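Local atomic coordinates of endo-beta-1,4-mannanase (Alicyclobacillus acidocaldarius, PDB entry 4CD8), a protein that hydrolyses internal beta-1,4-mannosidic linkages of mannan chains, as a family GH113 glycoside hydrolase built on a TIM barrel. Residues 215-220 against 268-273. Residues are numbered along the deposited sequence; the frame is centred on the assembly and turned at random.
Sequences VLREVA and AMPDEP
Arg-217, on helix 209-223, reaches across to Glu-272 in the loop that leads from helix 255-268 into strand 275-283, and the two form a salt bridge near the protein surface. NH1 of Arg-217 donates to OE1 of Glu-272 over 3.0 Å, with an N-H...O angle of 161°. OE1 sits at the guanidinium edge, almost in its plane, whereas NH1 meets the syn side of the carboxylate from somewhat out of that plane; the planes of the two groups stand 47° apart. The extended first two torsions of Arg-217 carry CD to 3.5 Å from OE1 of Glu-272, and a bend at chi3 (28°) then swings the guanidinium so that NH1 faces the carboxylate. Pro-270 adds a looser contact, its CG lying 4.0 Å from NH1 of Arg-217. OE1 is also hydrogen-bonded to NE1 of Trp-274, whose side chain Arg-217 touches as well. Replacing this arginine by an alanine is likely to leave the Glu-272 carboxylate without its cationic mate and open a gap beside the Pro-270 ring. One carboxylate oxygen thus takes two N-H groups, which is likely to keep Glu-272 ionised: Trp-274 positions OE1 from within the connection entering strand 275-283, while Arg-217 links that connection to helix 209-223.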
loop_
_atom_site.group_PDB
_atom_site.type_symbol
_atom_site.label_atom_id
_atom_site.label_comp_id
_atom_site.label_asym_id
_atom_site.label_seq_id
_atom_site.Cartn_x
_atom_site.Cartn_y
_atom_site.Cartn_z
ATOM N N VAL A 215 -2.719 1.772 -20.967
ATOM C CA VAL A 215 -3.871 1.158 -20.333
ATOM C C VAL A 215 -4.186 1.869 -19.012
ATOM O O VAL A 215 -5.342 2.073 -18.680
ATOM C CB VAL A 215 -3.658 -0.339 -20.093
ATOM C CG1 VAL A 215 -4.831 -0.910 -19.295
ATOM C CG2 VAL A 215 -3.514 -1.048 -21.424
ATOM N N LEU A 216 -3.157 2.279 -18.281
ATOM C CA LEU A 216 -3.359 3.005 -17.040
ATOM C C LEU A 216 -4.087 4.322 -17.321
ATOM O O LEU A 216 -5.056 4.674 -16.607
ATOM C CB LEU A 216 -2.034 3.267 -16.339
ATOM C CG LEU A 216 -1.233 2.033 -15.915
ATOM C CD1 LEU A 216 0.100 2.449 -15.304
ATOM C CD2 LEU A 216 -1.997 1.154 -14.947
ATOM N N ARG A 217 -3.631 5.027 -18.363
ATOM C CA ARG A 217 -4.318 6.265 -18.763
ATOM C C ARG A 217 -5.766 5.974 -19.100
ATOM O O ARG A 217 -6.704 6.702 -18.661
ATOM C CB ARG A 217 -3.605 6.901 -19.952
ATOM C CG ARG A 217 -4.233 8.189 -20.460
ATOM C CD ARG A 217 -3.405 8.881 -21.543
ATOM N NE ARG A 217 -2.607 7.940 -22.302
ATOM C CZ ARG A 217 -1.278 7.896 -22.345
ATOM N NH1 ARG A 217 -0.510 8.762 -21.696
ATOM N NH2 ARG A 217 -0.705 6.960 -23.080
ATOM N N GLU A 218 -5.980 4.939 -19.898
ATOM C CA GLU A 218 -7.342 4.585 -20.318
ATOM C C GLU A 218 -8.266 4.232 -19.175
ATOM O O GLU A 218 -9.447 4.565 -19.182
ATOM C CB GLU A 218 -7.305 3.467 -21.369
ATOM C CG GLU A 218 -6.568 3.901 -22.635
ATOM C CD GLU A 218 -5.928 2.768 -23.446
ATOM O OE1 GLU A 218 -6.195 1.572 -23.190
ATOM O OE2 GLU A 218 -5.148 3.085 -24.375
ATOM N N VAL A 219 -7.736 3.550 -18.172
ATOM C CA VAL A 219 -8.529 3.201 -17.001
ATOM C C VAL A 219 -8.915 4.464 -16.236
ATOM O O VAL A 219 -10.096 4.655 -15.884
ATOM C CB VAL A 219 -7.742 2.249 -16.068
ATOM C CG1 VAL A 219 -8.431 2.134 -14.701
ATOM C CG2 VAL A 219 -7.614 0.864 -16.695
ATOM N N ALA A 220 -7.961 5.346 -15.982
ATOM C CA ALA A 220 -8.289 6.604 -15.300
ATOM C C ALA A 220 -9.340 7.388 -16.080
ATOM O O ALA A 220 -10.335 7.871 -15.516
ATOM C CB ALA A 220 -7.034 7.428 -15.115
ATOM N N ALA A 268 9.064 6.356 -17.788
ATOM C CA ALA A 268 7.822 5.906 -18.437
ATOM C C ALA A 268 6.569 6.764 -18.128
ATOM O O ALA A 268 5.730 6.972 -19.019
ATOM C CB ALA A 268 7.560 4.449 -18.103
ATOM N N MET A 269 6.449 7.270 -16.899
ATOM C CA MET A 269 5.200 7.893 -16.457
ATOM C C MET A 269 5.128 9.315 -16.968
ATOM O O MET A 269 6.040 10.079 -16.762
ATOM C CB MET A 269 5.077 7.886 -14.921
ATOM C CG MET A 269 4.899 6.507 -14.298
ATOM S SD MET A 269 3.591 5.513 -15.046
ATOM C CE MET A 269 2.116 6.424 -14.561
ATOM N N PRO A 270 4.027 9.674 -17.650
ATOM C CA PRO A 270 3.957 11.017 -18.215
ATOM C C PRO A 270 3.527 12.064 -17.188
ATOM O O PRO A 270 3.068 11.710 -16.102
ATOM C CB PRO A 270 2.903 10.866 -19.304
ATOM C CG PRO A 270 1.971 9.836 -18.777
ATOM C CD PRO A 270 2.839 8.878 -17.997
ATOM N N ASP A 271 3.691 13.343 -17.533
ATOM C CA ASP A 271 3.238 14.402 -16.664
ATOM C C ASP A 271 1.847 14.793 -17.152
ATOM O O ASP A 271 1.683 15.760 -17.880
ATOM C CB ASP A 271 4.220 15.580 -16.701
ATOM C CG ASP A 271 3.793 16.729 -15.808
ATOM O OD1 ASP A 271 2.897 16.526 -14.954
ATOM O OD2 ASP A 271 4.326 17.800 -15.964
ATOM N N GLU A 272 0.872 13.969 -16.739
ATOM C CA GLU A 272 -0.515 14.175 -17.159
ATOM C C GLU A 272 -1.423 14.170 -15.946
ATOM O O GLU A 272 -1.156 13.471 -14.974
ATOM C CB GLU A 272 -0.921 13.104 -18.164
ATOM C CG GLU A 272 -0.160 13.269 -19.462
ATOM C CD GLU A 272 -0.365 12.141 -20.443
ATOM O OE1 GLU A 272 -1.178 11.237 -20.198
ATOM O OE2 GLU A 272 0.306 12.173 -21.484
ATOM N N PRO A 273 -2.521 14.958 -15.998
ATOM C CA PRO A 273 -3.348 15.161 -14.782
ATOM C C PRO A 273 -4.025 13.920 -14.165
ATOM O O PRO A 273 -4.387 13.947 -12.987
ATOM C CB PRO A 273 -4.391 16.207 -15.213
ATOM C CG PRO A 273 -4.274 16.332 -16.724
ATOM C CD PRO A 273 -2.901 15.854 -17.110
#